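PDB 5X55: probable uracil-DNA glycosylase, which belongs to the uracil-DNA glycosylase superfamily, whose alpha/beta fold is built round a central four-stranded parallel sheet. Local coordinates for residues 121-126 with 150-155; 162-166 with 258-262; 187-193 with 208-212; 205-209 with 252-256; 311-315 with 353-357. All blocks are in the same frame, centred on the assembly; numbering follows the deposited sequence.

Contact 1: 121-126 with 150-155; sequences CKVNLK and LESKLS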
# COMPACT_ATOMS: atom_id res chain seq x y z
N CYS A 121 -16.36 -5.98 19.76
CA CYS A 121 -14.90 -5.84 19.69
C CYS A 121 -14.21 -7.18 19.48
O CYS A 121 -13.06 -7.36 19.86
CB CYS A 121 -14.36 -5.13 20.93
SG CYS A 121 -15.28 -3.60 21.24
N LYS A 122 -14.89 -8.12 18.83
CA LYS A 122 -14.35 -9.45 18.57
C LYS A 122 -13.59 -9.48 17.24
O LYS A 122 -13.99 -10.15 16.28
CB LYS A 122 -15.49 -10.46 18.58
CG LYS A 122 -16.60 -9.97 17.67
CD LYS A 122 -18.00 -10.30 18.08
CE LYS A 122 -18.85 -9.25 17.42
NZ LYS A 122 -18.09 -8.01 17.62
N VAL A 123 -12.49 -8.71 17.18
CA VAL A 123 -11.78 -8.50 15.91
C VAL A 123 -11.33 -9.83 15.33
O VAL A 123 -10.70 -10.65 16.00
CB VAL A 123 -10.59 -7.55 16.08
CG1 VAL A 123 -9.67 -7.63 14.84
CG2 VAL A 123 -11.07 -6.14 16.26
N ASN A 124 -11.66 -10.05 14.06
CA ASN A 124 -11.36 -11.30 13.37
C ASN A 124 -10.87 -10.92 11.98
O ASN A 124 -11.66 -10.78 11.04
CB ASN A 124 -12.61 -12.17 13.34
CG ASN A 124 -12.34 -13.54 12.79
OD1 ASN A 124 -11.40 -13.76 12.03
ND2 ASN A 124 -13.21 -14.48 13.13
N LEU A 125 -9.56 -10.77 11.84
CA LEU A 125 -8.98 -10.27 10.59
C LEU A 125 -9.21 -11.22 9.42
O LEU A 125 -9.37 -10.76 8.28
CB LEU A 125 -7.48 -10.02 10.76
CG LEU A 125 -7.05 -8.91 11.73
CD1 LEU A 125 -5.51 -8.84 11.87
CD2 LEU A 125 -7.61 -7.58 11.31
N LYS A 126 -9.25 -12.54 9.68
CA LYS A 126 -9.46 -13.52 8.61
C LYS A 126 -10.75 -13.25 7.83
O LYS A 126 -10.79 -13.41 6.61
CB LYS A 126 -9.45 -14.93 9.18
CG LYS A 126 -10.01 -16.00 8.25
CD LYS A 126 -9.09 -16.31 7.08
CE LYS A 126 -9.90 -16.69 5.82
NZ LYS A 126 -10.85 -17.83 6.01
N LEU A 150 -1.71 -9.11 17.78
CA LEU A 150 -2.25 -8.12 16.85
C LEU A 150 -3.76 -8.00 16.98
O LEU A 150 -4.31 -6.90 17.15
CB LEU A 150 -1.83 -8.51 15.43
CG LEU A 150 -2.49 -7.80 14.25
CD1 LEU A 150 -2.14 -6.35 14.29
CD2 LEU A 150 -2.06 -8.44 12.92
N GLU A 151 -4.46 -9.14 16.96
CA GLU A 151 -5.92 -9.05 17.11
C GLU A 151 -6.32 -8.52 18.49
O GLU A 151 -7.35 -7.84 18.61
CB GLU A 151 -6.55 -10.41 16.82
CG GLU A 151 -6.59 -10.72 15.32
CD GLU A 151 -7.42 -11.96 15.00
OE1 GLU A 151 -7.75 -12.68 15.97
OE2 GLU A 151 -7.75 -12.20 13.81
N SER A 152 -5.48 -8.76 19.51
CA SER A 152 -5.72 -8.21 20.84
C SER A 152 -5.61 -6.70 20.85
O SER A 152 -6.45 -6.01 21.43
CB SER A 152 -4.75 -8.80 21.87
OG SER A 152 -5.19 -10.06 22.33
N LYS A 153 -4.55 -6.16 20.23
CA LYS A 153 -4.38 -4.71 20.21
C LYS A 153 -5.50 -4.03 19.43
O LYS A 153 -6.04 -3.01 19.88
CB LYS A 153 -3.02 -4.34 19.62
CG LYS A 153 -1.87 -5.00 20.33
CD LYS A 153 -0.55 -4.38 19.92
CE LYS A 153 0.56 -5.42 19.99
NZ LYS A 153 1.70 -5.00 19.11
N LEU A 154 -5.88 -4.60 18.27
CA LEU A 154 -6.99 -4.01 17.52
C LEU A 154 -8.28 -4.05 18.34
O LEU A 154 -9.04 -3.08 18.37
CB LEU A 154 -7.16 -4.72 16.15
CG LEU A 154 -5.94 -4.68 15.21
CD1 LEU A 154 -6.09 -5.48 13.89
CD2 LEU A 154 -5.54 -3.23 14.90
N SER A 155 -8.53 -5.17 19.04
CA SER A 155 -9.73 -5.25 19.87
C SER A 155 -9.69 -4.21 20.98
O SER A 155 -10.73 -3.62 21.33
CB SER A 155 -9.89 -6.65 20.47
OG SER A 155 -10.21 -7.61 19.49
O HOH W 1 -10.42 -10.94 18.68
O HOH W 2 -8.41 -13.98 12.22

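Contact 2: 162-166 with 258-262; sequences QRIVP and FTTVL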
# COMPACT_ATOMS: atom_id res chain seq x y z
N GLN A 162 -11.84 3.99 19.49
CA GLN A 162 -11.03 4.72 18.51
C GLN A 162 -11.54 4.47 17.10
O GLN A 162 -11.89 3.34 16.75
CB GLN A 162 -9.57 4.29 18.61
CG GLN A 162 -8.95 4.60 19.95
CD GLN A 162 -7.52 4.13 20.05
OE1 GLN A 162 -7.03 3.39 19.18
NE2 GLN A 162 -6.82 4.55 21.11
N ARG A 163 -11.54 5.52 16.27
CA ARG A 163 -12.04 5.43 14.89
C ARG A 163 -10.92 4.96 13.97
O ARG A 163 -10.27 5.74 13.27
CB ARG A 163 -12.61 6.77 14.44
CG ARG A 163 -13.30 7.53 15.53
CD ARG A 163 -14.16 8.59 15.04
NE ARG A 163 -15.50 8.10 14.80
CZ ARG A 163 -16.28 8.38 13.78
NH1 ARG A 163 -15.86 9.18 12.86
NH2 ARG A 163 -17.46 7.81 13.71
N ILE A 164 -10.70 3.65 13.97
CA ILE A 164 -9.69 3.05 13.11
C ILE A 164 -10.07 3.24 11.65
O ILE A 164 -11.23 3.10 11.28
CB ILE A 164 -9.54 1.57 13.46
CG1 ILE A 164 -9.13 1.43 14.94
CG2 ILE A 164 -8.60 0.89 12.49
CD1 ILE A 164 -8.95 -0.00 15.40
N VAL A 165 -9.09 3.62 10.83
CA VAL A 165 -9.22 3.73 9.38
C VAL A 165 -8.07 2.93 8.77
O VAL A 165 -7.02 2.79 9.41
CB VAL A 165 -9.21 5.19 8.91
CG1 VAL A 165 -10.40 5.96 9.50
CG2 VAL A 165 -7.86 5.88 9.27
N PRO A 166 -8.24 2.33 7.58
CA PRO A 166 -9.49 2.27 6.82
C PRO A 166 -10.51 1.33 7.49
O PRO A 166 -10.12 0.59 8.39
CB PRO A 166 -9.05 1.71 5.47
CG PRO A 166 -7.89 0.82 5.82
CD PRO A 166 -7.16 1.59 6.91
N PHE A 258 -1.10 -1.05 8.32
CA PHE A 258 -2.40 -1.17 7.67
C PHE A 258 -3.48 -0.28 8.26
O PHE A 258 -4.50 -0.08 7.60
CB PHE A 258 -2.85 -2.64 7.68
CG PHE A 258 -2.18 -3.48 6.62
CD1 PHE A 258 -0.84 -3.80 6.71
CD2 PHE A 258 -2.89 -3.93 5.53
CE1 PHE A 258 -0.22 -4.57 5.73
CE2 PHE A 258 -2.29 -4.70 4.55
CZ PHE A 258 -0.96 -5.02 4.65
N THR A 259 -3.29 0.27 9.46
CA THR A 259 -4.32 1.08 10.10
C THR A 259 -3.72 2.33 10.73
O THR A 259 -2.52 2.41 11.00
CB THR A 259 -5.08 0.31 11.18
OG1 THR A 259 -4.14 -0.19 12.15
CG2 THR A 259 -5.85 -0.85 10.58
N THR A 260 -4.58 3.31 10.97
CA THR A 260 -4.31 4.38 11.91
C THR A 260 -5.64 4.78 12.54
O THR A 260 -6.64 4.07 12.41
CB THR A 260 -3.56 5.54 11.23
OG1 THR A 260 -3.10 6.46 12.23
CG2 THR A 260 -4.42 6.25 10.17
N VAL A 261 -5.65 5.89 13.26
CA VAL A 261 -6.87 6.44 13.84
C VAL A 261 -7.22 7.69 13.06
O VAL A 261 -6.32 8.47 12.70
CB VAL A 261 -6.71 6.74 15.35
CG1 VAL A 261 -7.93 7.49 15.89
CG2 VAL A 261 -6.50 5.46 16.13
N LEU A 262 -8.51 7.88 12.79
CA LEU A 262 -8.95 9.07 12.07
C LEU A 262 -8.38 10.33 12.71
O LEU A 262 -8.45 10.51 13.93
CB LEU A 262 -10.47 9.12 12.06
CG LEU A 262 -11.12 10.11 11.10
CD1 LEU A 262 -10.84 9.69 9.67
CD2 LEU A 262 -12.61 10.18 11.38

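Contact 3: 187-193 with 208-212; sequences ILGQDPY and SFSVP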
# COMPACT_ATOMS: atom_id res chain seq x y z
N ILE A 187 4.34 -1.46 -4.39
CA ILE A 187 4.59 -0.07 -4.00
C ILE A 187 4.17 0.11 -2.54
O ILE A 187 2.97 0.15 -2.23
CB ILE A 187 3.88 0.94 -4.91
CG1 ILE A 187 4.07 0.58 -6.39
CG2 ILE A 187 4.39 2.37 -4.62
CD1 ILE A 187 3.67 1.67 -7.34
N LEU A 188 5.14 0.26 -1.66
CA LEU A 188 4.86 0.44 -0.24
C LEU A 188 4.57 1.89 0.11
O LEU A 188 5.33 2.80 -0.25
CB LEU A 188 6.02 -0.06 0.59
CG LEU A 188 6.02 -1.58 0.56
CD1 LEU A 188 7.43 -2.05 0.82
CD2 LEU A 188 5.04 -2.10 1.61
N GLY A 189 3.47 2.11 0.81
CA GLY A 189 3.30 3.31 1.60
C GLY A 189 3.70 3.06 3.05
O GLY A 189 4.08 1.96 3.46
N GLN A 190 3.64 4.11 3.84
CA GLN A 190 3.99 3.99 5.24
C GLN A 190 2.72 3.84 6.06
O GLN A 190 2.30 2.71 6.34
CB GLN A 190 4.81 5.19 5.67
CG GLN A 190 5.39 5.09 7.05
CD GLN A 190 6.30 6.28 7.36
OE1 GLN A 190 7.51 6.21 7.18
NE2 GLN A 190 5.71 7.37 7.84
N ASP A 191 2.05 4.94 6.39
CA ASP A 191 0.80 4.88 7.13
C ASP A 191 -0.39 5.29 6.25
O ASP A 191 -0.21 6.00 5.25
CB ASP A 191 0.89 5.78 8.38
CG ASP A 191 2.05 5.40 9.31
OD1 ASP A 191 3.05 6.15 9.40
OD2 ASP A 191 1.98 4.31 9.93
N PRO A 192 -1.60 4.83 6.55
CA PRO A 192 -2.77 5.27 5.78
C PRO A 192 -3.02 6.76 6.02
O PRO A 192 -2.58 7.33 7.02
CB PRO A 192 -3.93 4.42 6.32
CG PRO A 192 -3.31 3.38 7.24
CD PRO A 192 -1.98 3.95 7.68
N TYR A 193 -3.71 7.38 5.06
CA TYR A 193 -4.10 8.78 5.23
C TYR A 193 -4.94 8.91 6.48
O TYR A 193 -5.85 8.09 6.70
CB TYR A 193 -4.89 9.31 4.04
CG TYR A 193 -4.11 9.36 2.76
CD1 TYR A 193 -2.94 10.10 2.66
CD2 TYR A 193 -4.56 8.68 1.63
CE1 TYR A 193 -2.22 10.15 1.46
CE2 TYR A 193 -3.86 8.73 0.43
CZ TYR A 193 -2.69 9.47 0.35
OH TYR A 193 -2.00 9.50 -0.85
N SER A 208 -2.13 1.95 -0.66
CA SER A 208 -1.23 3.08 -0.51
C SER A 208 -1.51 4.11 -1.60
O SER A 208 -1.88 3.77 -2.73
CB SER A 208 0.24 2.64 -0.52
OG SER A 208 0.60 1.91 -1.68
N PHE A 209 -1.42 5.39 -1.20
CA PHE A 209 -1.53 6.57 -2.05
C PHE A 209 -2.93 6.85 -2.62
O PHE A 209 -3.26 8.01 -2.86
CB PHE A 209 -0.48 6.49 -3.16
CG PHE A 209 0.92 6.54 -2.63
CD1 PHE A 209 1.47 7.76 -2.22
CD2 PHE A 209 1.67 5.37 -2.46
CE1 PHE A 209 2.75 7.81 -1.69
CE2 PHE A 209 2.94 5.42 -1.92
CZ PHE A 209 3.49 6.65 -1.53
N SER A 210 -3.78 5.84 -2.76
CA SER A 210 -5.07 6.03 -3.40
C SER A 210 -6.11 6.60 -2.43
O SER A 210 -6.05 6.39 -1.21
CB SER A 210 -5.57 4.70 -3.98
OG SER A 210 -6.83 4.89 -4.58
N VAL A 211 -7.07 7.35 -2.98
CA VAL A 211 -8.23 7.87 -2.25
C VAL A 211 -9.49 7.65 -3.08
O VAL A 211 -9.43 7.55 -4.32
CB VAL A 211 -8.08 9.37 -1.91
CG1 VAL A 211 -6.94 9.60 -0.91
CG2 VAL A 211 -7.90 10.22 -3.17
N PRO A 212 -10.66 7.61 -2.43
CA PRO A 212 -11.92 7.46 -3.17
C PRO A 212 -12.14 8.57 -4.17
O PRO A 212 -11.59 9.67 -4.04
CB PRO A 212 -12.99 7.50 -2.07
CG PRO A 212 -12.27 7.05 -0.84
CD PRO A 212 -10.89 7.64 -0.97

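Contact 4: 205-209 with 252-256; sequences MGCSF and FMINS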
# COMPACT_ATOMS: atom_id res chain seq x y z
N MET A 205 -8.34 3.96 2.12
CA MET A 205 -9.16 2.95 1.46
C MET A 205 -8.43 1.61 1.32
O MET A 205 -8.82 0.78 0.52
CB MET A 205 -9.62 3.45 0.09
CG MET A 205 -8.50 3.80 -0.90
SD MET A 205 -9.24 4.15 -2.51
CE MET A 205 -9.52 2.48 -3.10
N GLY A 206 -7.39 1.37 2.12
CA GLY A 206 -6.75 0.08 2.11
C GLY A 206 -5.75 -0.11 1.00
O GLY A 206 -5.34 -1.25 0.74
N CYS A 207 -5.38 0.97 0.32
CA CYS A 207 -4.36 0.99 -0.72
C CYS A 207 -3.42 2.13 -0.41
O CYS A 207 -3.88 3.20 0.02
CB CYS A 207 -4.95 1.22 -2.10
SG CYS A 207 -6.25 0.13 -2.46
N SER A 208 -2.13 1.95 -0.66
CA SER A 208 -1.23 3.08 -0.51
C SER A 208 -1.51 4.11 -1.60
O SER A 208 -1.88 3.77 -2.73
CB SER A 208 0.24 2.64 -0.52
OG SER A 208 0.60 1.91 -1.68
N PHE A 209 -1.42 5.39 -1.20
CA PHE A 209 -1.53 6.57 -2.05
C PHE A 209 -2.93 6.85 -2.62
O PHE A 209 -3.26 8.01 -2.86
CB PHE A 209 -0.48 6.49 -3.16
CG PHE A 209 0.92 6.54 -2.63
CD1 PHE A 209 1.47 7.76 -2.22
CD2 PHE A 209 1.67 5.37 -2.46
CE1 PHE A 209 2.75 7.81 -1.69
CE2 PHE A 209 2.94 5.42 -1.92
CZ PHE A 209 3.49 6.65 -1.53
N PHE A 252 0.65 -3.79 -6.65
CA PHE A 252 0.31 -4.16 -5.27
C PHE A 252 0.69 -3.01 -4.34
O PHE A 252 1.80 -2.93 -3.82
CB PHE A 252 1.03 -5.45 -4.89
CG PHE A 252 0.60 -6.06 -3.57
CD1 PHE A 252 -0.65 -6.66 -3.44
CD2 PHE A 252 1.47 -6.10 -2.49
CE1 PHE A 252 -1.04 -7.26 -2.25
CE2 PHE A 252 1.09 -6.70 -1.29
CZ PHE A 252 -0.18 -7.28 -1.17
N MET A 253 -0.25 -2.11 -4.13
CA MET A 253 0.01 -0.86 -3.42
C MET A 253 -0.58 -0.99 -2.03
O MET A 253 -1.79 -0.80 -1.84
CB MET A 253 -0.60 0.33 -4.17
CG MET A 253 -0.22 0.41 -5.65
SD MET A 253 -0.89 1.91 -6.43
CE MET A 253 0.13 3.14 -5.59
N ILE A 254 0.27 -1.29 -1.05
CA ILE A 254 -0.14 -1.44 0.34
C ILE A 254 0.64 -0.46 1.20
O ILE A 254 1.70 0.04 0.83
CB ILE A 254 0.07 -2.88 0.85
CG1 ILE A 254 1.54 -3.26 0.72
CG2 ILE A 254 -0.80 -3.86 0.09
CD1 ILE A 254 1.93 -4.47 1.52
N ASN A 255 0.10 -0.20 2.39
CA ASN A 255 0.78 0.53 3.45
C ASN A 255 1.39 -0.45 4.44
O ASN A 255 0.72 -1.40 4.86
CB ASN A 255 -0.20 1.47 4.15
CG ASN A 255 -0.68 2.61 3.26
OD1 ASN A 255 0.12 3.28 2.62
ND2 ASN A 255 -1.99 2.83 3.23
N SER A 256 2.65 -0.23 4.83
CA SER A 256 3.29 -1.14 5.78
C SER A 256 2.59 -1.14 7.14
O SER A 256 2.61 -2.15 7.85
CB SER A 256 4.76 -0.78 5.93
OG SER A 256 4.89 0.56 6.39
O HOH W 3 -0.61 6.05 1.68

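Contact 5: 311-315 with 353-357; sequences HYIIT and KINEH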
# COMPACT_ATOMS: atom_id res chain seq x y z
N HIS A 311 15.01 -10.13 -7.41
CA HIS A 311 13.95 -9.16 -7.58
C HIS A 311 14.56 -7.81 -7.88
O HIS A 311 15.70 -7.52 -7.50
CB HIS A 311 13.06 -9.05 -6.33
CG HIS A 311 12.35 -10.31 -5.97
ND1 HIS A 311 11.25 -10.76 -6.66
CD2 HIS A 311 12.58 -11.22 -4.99
CE1 HIS A 311 10.83 -11.90 -6.13
NE2 HIS A 311 11.61 -12.19 -5.11
N TYR A 312 13.77 -6.97 -8.53
CA TYR A 312 14.22 -5.67 -9.02
C TYR A 312 13.70 -4.56 -8.08
O TYR A 312 12.49 -4.43 -7.90
CB TYR A 312 13.71 -5.48 -10.44
CG TYR A 312 14.10 -4.21 -11.14
CD1 TYR A 312 15.42 -3.76 -11.15
CD2 TYR A 312 13.15 -3.46 -11.81
CE1 TYR A 312 15.77 -2.58 -11.80
CE2 TYR A 312 13.49 -2.29 -12.47
CZ TYR A 312 14.79 -1.86 -12.47
OH TYR A 312 15.10 -0.69 -13.14
N ILE A 313 14.63 -3.78 -7.50
CA ILE A 313 14.31 -2.76 -6.51
C ILE A 313 14.69 -1.38 -7.05
O ILE A 313 15.85 -1.15 -7.40
CB ILE A 313 15.01 -3.01 -5.17
CG1 ILE A 313 14.68 -4.42 -4.65
CG2 ILE A 313 14.57 -1.95 -4.16
CD1 ILE A 313 15.52 -4.85 -3.46
N ILE A 314 13.72 -0.47 -7.08
CA ILE A 314 13.87 0.89 -7.60
C ILE A 314 13.68 1.83 -6.43
O ILE A 314 12.64 1.78 -5.76
CB ILE A 314 12.82 1.19 -8.68
CG1 ILE A 314 12.95 0.27 -9.89
CG2 ILE A 314 12.90 2.64 -9.13
CD1 ILE A 314 11.75 0.40 -10.85
N THR A 315 14.67 2.70 -6.19
CA THR A 315 14.70 3.51 -4.98
C THR A 315 14.88 4.99 -5.31
O THR A 315 15.72 5.36 -6.13
CB THR A 315 15.84 3.06 -4.05
OG1 THR A 315 15.73 1.65 -3.82
CG2 THR A 315 15.71 3.75 -2.73
N LYS A 353 10.96 2.77 -15.75
CA LYS A 353 11.79 1.65 -15.29
C LYS A 353 10.96 0.39 -15.06
O LYS A 353 11.39 -0.72 -15.42
CB LYS A 353 12.55 2.06 -14.02
CG LYS A 353 13.45 3.23 -14.25
CD LYS A 353 14.76 3.15 -13.51
CE LYS A 353 14.59 3.42 -12.04
NZ LYS A 353 15.93 3.63 -11.37
N ILE A 354 9.76 0.53 -14.48
CA ILE A 354 8.87 -0.62 -14.34
C ILE A 354 8.56 -1.22 -15.72
O ILE A 354 8.57 -2.44 -15.91
CB ILE A 354 7.58 -0.23 -13.62
CG1 ILE A 354 7.86 0.13 -12.16
CG2 ILE A 354 6.54 -1.35 -13.74
CD1 ILE A 354 6.72 0.89 -11.49
N ASN A 355 8.25 -0.35 -16.68
CA ASN A 355 7.91 -0.78 -18.02
C ASN A 355 9.05 -1.57 -18.64
O ASN A 355 8.84 -2.65 -19.22
CB ASN A 355 7.60 0.43 -18.90
CG ASN A 355 6.26 1.04 -18.60
OD1 ASN A 355 5.42 0.44 -17.91
ND2 ASN A 355 6.03 2.23 -19.14
N GLU A 356 10.26 -1.02 -18.56
CA GLU A 356 11.39 -1.67 -19.21
C GLU A 356 11.68 -3.02 -18.56
O GLU A 356 11.98 -3.98 -19.27
CB GLU A 356 12.61 -0.77 -19.18
CG GLU A 356 12.44 0.51 -20.00
CD GLU A 356 11.77 0.28 -21.37
OE1 GLU A 356 12.30 -0.50 -22.19
OE2 GLU A 356 10.68 0.86 -21.60
N HIS A 357 11.57 -3.12 -17.23
CA HIS A 357 11.84 -4.40 -16.59
C HIS A 357 10.79 -5.45 -16.97
O HIS A 357 11.13 -6.59 -17.32
CB HIS A 357 11.91 -4.24 -15.08
CG HIS A 357 12.36 -5.49 -14.37
ND1 HIS A 357 13.70 -5.81 -14.20
CD2 HIS A 357 11.66 -6.51 -13.83
CE1 HIS A 357 13.79 -6.96 -13.56
NE2 HIS A 357 12.57 -7.40 -13.32
O HOH W 4 14.32 -0.80 -15.70

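Contact 1: 121-126 with 150-155
Leu125 and Glu151 show how a helix can hold an irregular loop through one carboxylate. The backbone N of Leu125 donates to OE2 of Glu151 at 3.0 Å, fairly straight at 157°, and meets that oxygen from above the carboxylate plane. To get there the glutamate runs extended beyond CG (chi2 -170°), sliding past Leu125 in the opposite direction with its CG 4.0 Å from Leu125 CG. One turn further along the helix, Ser155 OG lies 2.9 Å from Cys121 O and 3.0 Å from the helix carbonyl Glu151 O, two acceptors within reach of a single proton. The same hydroxyl comes within 3.4 Å of Val123 CB.

Apolar branches fill in the rest. Leu125 crosses both helix leucines at about a right angle, its CD1 touching Leu150 CD2 at 3.6 Å and its CD2 touching Leu154 CD1 at 3.7 Å, while Val123 CG1 rests on Leu154 CB.

In the second shell, an inverse gamma turn centred on Lys122 brings Cys121 O and Val123 together beside Ser155. One water donates to Val123 O and, weakly, to Ser155 OG. Another bridges loop and carboxylate: it donates to Asn124 OD1 and Glu151 OE2 and accepts from Lys126 N.

Further out, Leu125 also packs on Phe138 of helix 135-142, and Lys126 makes a cation-pi contact with Phe135. Leu150 and Leu154 lean on Trp272, and Cys121 touches Leu158 and Glu159, so that the loop lies between helix 135-142 and helix 146-159.

Contact 2: 162-166 with 258-262
Ile164 and Val165 pair with Val261 and Thr260 in a two-stranded antiparallel sheet, a compact example of strand pairing between distant parts of a chain. Val165 and Thr260 form the hydrogen-bonded pair, with Val165 N to Thr260 O and Thr260 N to Val165 O both 2.9 Å. Ile164 and Val261 form the non-hydrogen-bonded pair, and Leu262 N to Arg163 O (2.8 Å) extends the pairing beyond it.

Leu262 repays following outward. Its CB sits 3.6 Å from Arg163 O and also meets Arg163 CB. With CG anti to the backbone N (chi1 -167°), the side chain then runs beside that of Arg163, pointing the same way. At the fork, CD1 reaches Val165 CG1 at 3.8 Å, while CD2 approaches the guanidinium edge, 3.7 Å from Arg163 NH1.

The two faces of the sheet differ in their company. Val165 and Thr260 lie side by side on one, their CG2 methyls 3.6 Å apart, and Thr260 OG1 bonds to Glu264 O. On the other, Ile164 packs on Tyr157 and Leu158 of helix 146-159, and its CG2 touches the methyl of Thr259, whose OG1 is bonded to Trp272 and His268. Pro166, entered through a cis peptide, ends the pairing with its CD 3.2 Å from Phe258 O.

Contact 3: 187-193 with 208-212
Tyr193 and Ser208 anchor a buried contact near the centre of the fold, between the end of strand 185-189 with the loop after it, which carries the family's GQDPY signature, and the loop 208-212. Each residue gives a hydroxyl to a backbone carbonyl of the opposite segment. Tyr193 OH donates to Phe209 O at 2.8 Å, approaching that carbonyl from the side (C=O...donor angle 104°). The edge of the same ring faces a second carbonyl, with Tyr193 CE2 3.6 Å from Ser210 O. Val211 CG1 meets this part of the ring obliquely, 3.5 Å from Tyr193 CE2.

Ser208 OG donates to Ile187 O at 3.0 Å, a chi1 of 56° placing the hydroxyl between the backbone N and the carbonyl carbon of Ser208. Ser208 CB rests 3.5 Å from Gly189 N, against bare backbone. The Phe209 ring meets Leu188 O at its edge, with CE2 of the ring 3.9 Å from that oxygen, and Ile187 CG2 approaches obliquely.

The surroundings bind this arrangement to the sheet. Gly189 bonds to Ile254 of strand 251-255, Phe209 meets Trp295 of strand 291-295 edge-to-face, and Leu188, pointing away from 208-212, packs on Leu302 of helix 297-303.

Contact 4: 205-209 with 252-256
Gly206 brings the chain up to Met253 with a positive phi, and its carbonyl oxygen and Met253 O both lie within hydrogen-bonding reach of Thr174 OG1, which has a single proton to offer them. Cys207 follows with its backbone turned to the strand: its CA makes a CH...O contact with Met253 O at 3.3 Å, while the side chain leads off toward Thr174, Ile102 and Ile247.

Ser208 is the residue that docks. Its N donates to Met253 O at 3.0 Å with a good N-H...O angle of 158°, yet the donor stands above the carbonyl plane, well off either lone pair. This is a bond dictated by the crossing of a loop over a strand rather than by sheet pairing, for the two backbones run 104° apart. Ser208 CB comes close to two oxygens, 3.2 Å from Asn255 OD1 and 3.3 Å from Ile254 O, and its hydroxyl, already committed to Ile187 O, brushes Met253 CB.

Phe209 completes the walk. A water accepts from Phe209 N at 3.1 Å and donates to Asn255 OD1 at 3.0 Å. Met253 bends at its end (chi3 69°), bringing CE within 4.1 Å of Phe209 CD2 and within 3.6 Å of Ser208 O.

Chemically, one strand carbonyl, Met253 O, takes the Ser208 N-H and a CH contact from Cys207 CA, and shares the Thr174 hydroxyl with Gly206 O. The water link is consistent with the modelled orientation of the Asn255 amide. In relatives the equivalent phenylalanine and asparagine line the binding pocket, and Phe209 and Asn255 probably do so here.

Contact 5: 311-315 with 353-357
Tyr312 meets helix 350-360 in two ways at once, as a ring against His357 and as a hydroxyl near Lys353. Its ring forms an offset stack with that of His357, the centroids 4.3 Å apart and the planes only 10° from parallel. The shift is large enough for Tyr312 CB to lie over the imidazole face, a CH-pi contact 3.7 Å from the His357 ring centroid. Tyrosine CG anti to the backbone N (chi1 -179°) carries the ring from His357 toward Lys353, with its edge facing Lys353 O. A water joins the two, 2.7 Å from Tyr312 OH and donating to Lys353 O at 2.9 Å. At the other end of the imidazole, His357 NE2 is hydrogen-bonded to Asp289 OD2, which helps fix the flip of the ring.

Lys353 contributes its aliphatic chain. Bent at chi2 and chi3, it slides past Ile314 in the opposite direction, with Lys353 CE 3.5 Å from Ile314 CG2. Ile314 CD1 meanwhile touches Lys353 CB at 3.7 Å and Ile354 CG1 at 4.1 Å, crossing that isoleucine at about a right angle.

Strand and helix run nearly antiparallel, at 166° with axes 10.5 Å apart: a helix laid over the outermost strand of a parallel sheet, as in layered alpha/beta folds.

From the N terminus, contact 1 closes first, folding the loop 121-126 back on helix 146-159. That helix leads straight into strand 164-165, where contact 2 opens, and the two touch through Leu154 and Ile164. Contact 2 closes a long loop, reached only at strand 260-261, and contacts 3 and 4 both fall within it. These two share Ser208 and Phe209: the segment that ends contact 3 overlaps the one that begins contact 4, tying a single loop to neighbouring strands 185-189 and 251-255. Pro192 and Pro166 pack contact 2 against them. Contact 5 closes last, covering the sheet's other outer strand, 312-316, about 36 Å from contact 1 between centres.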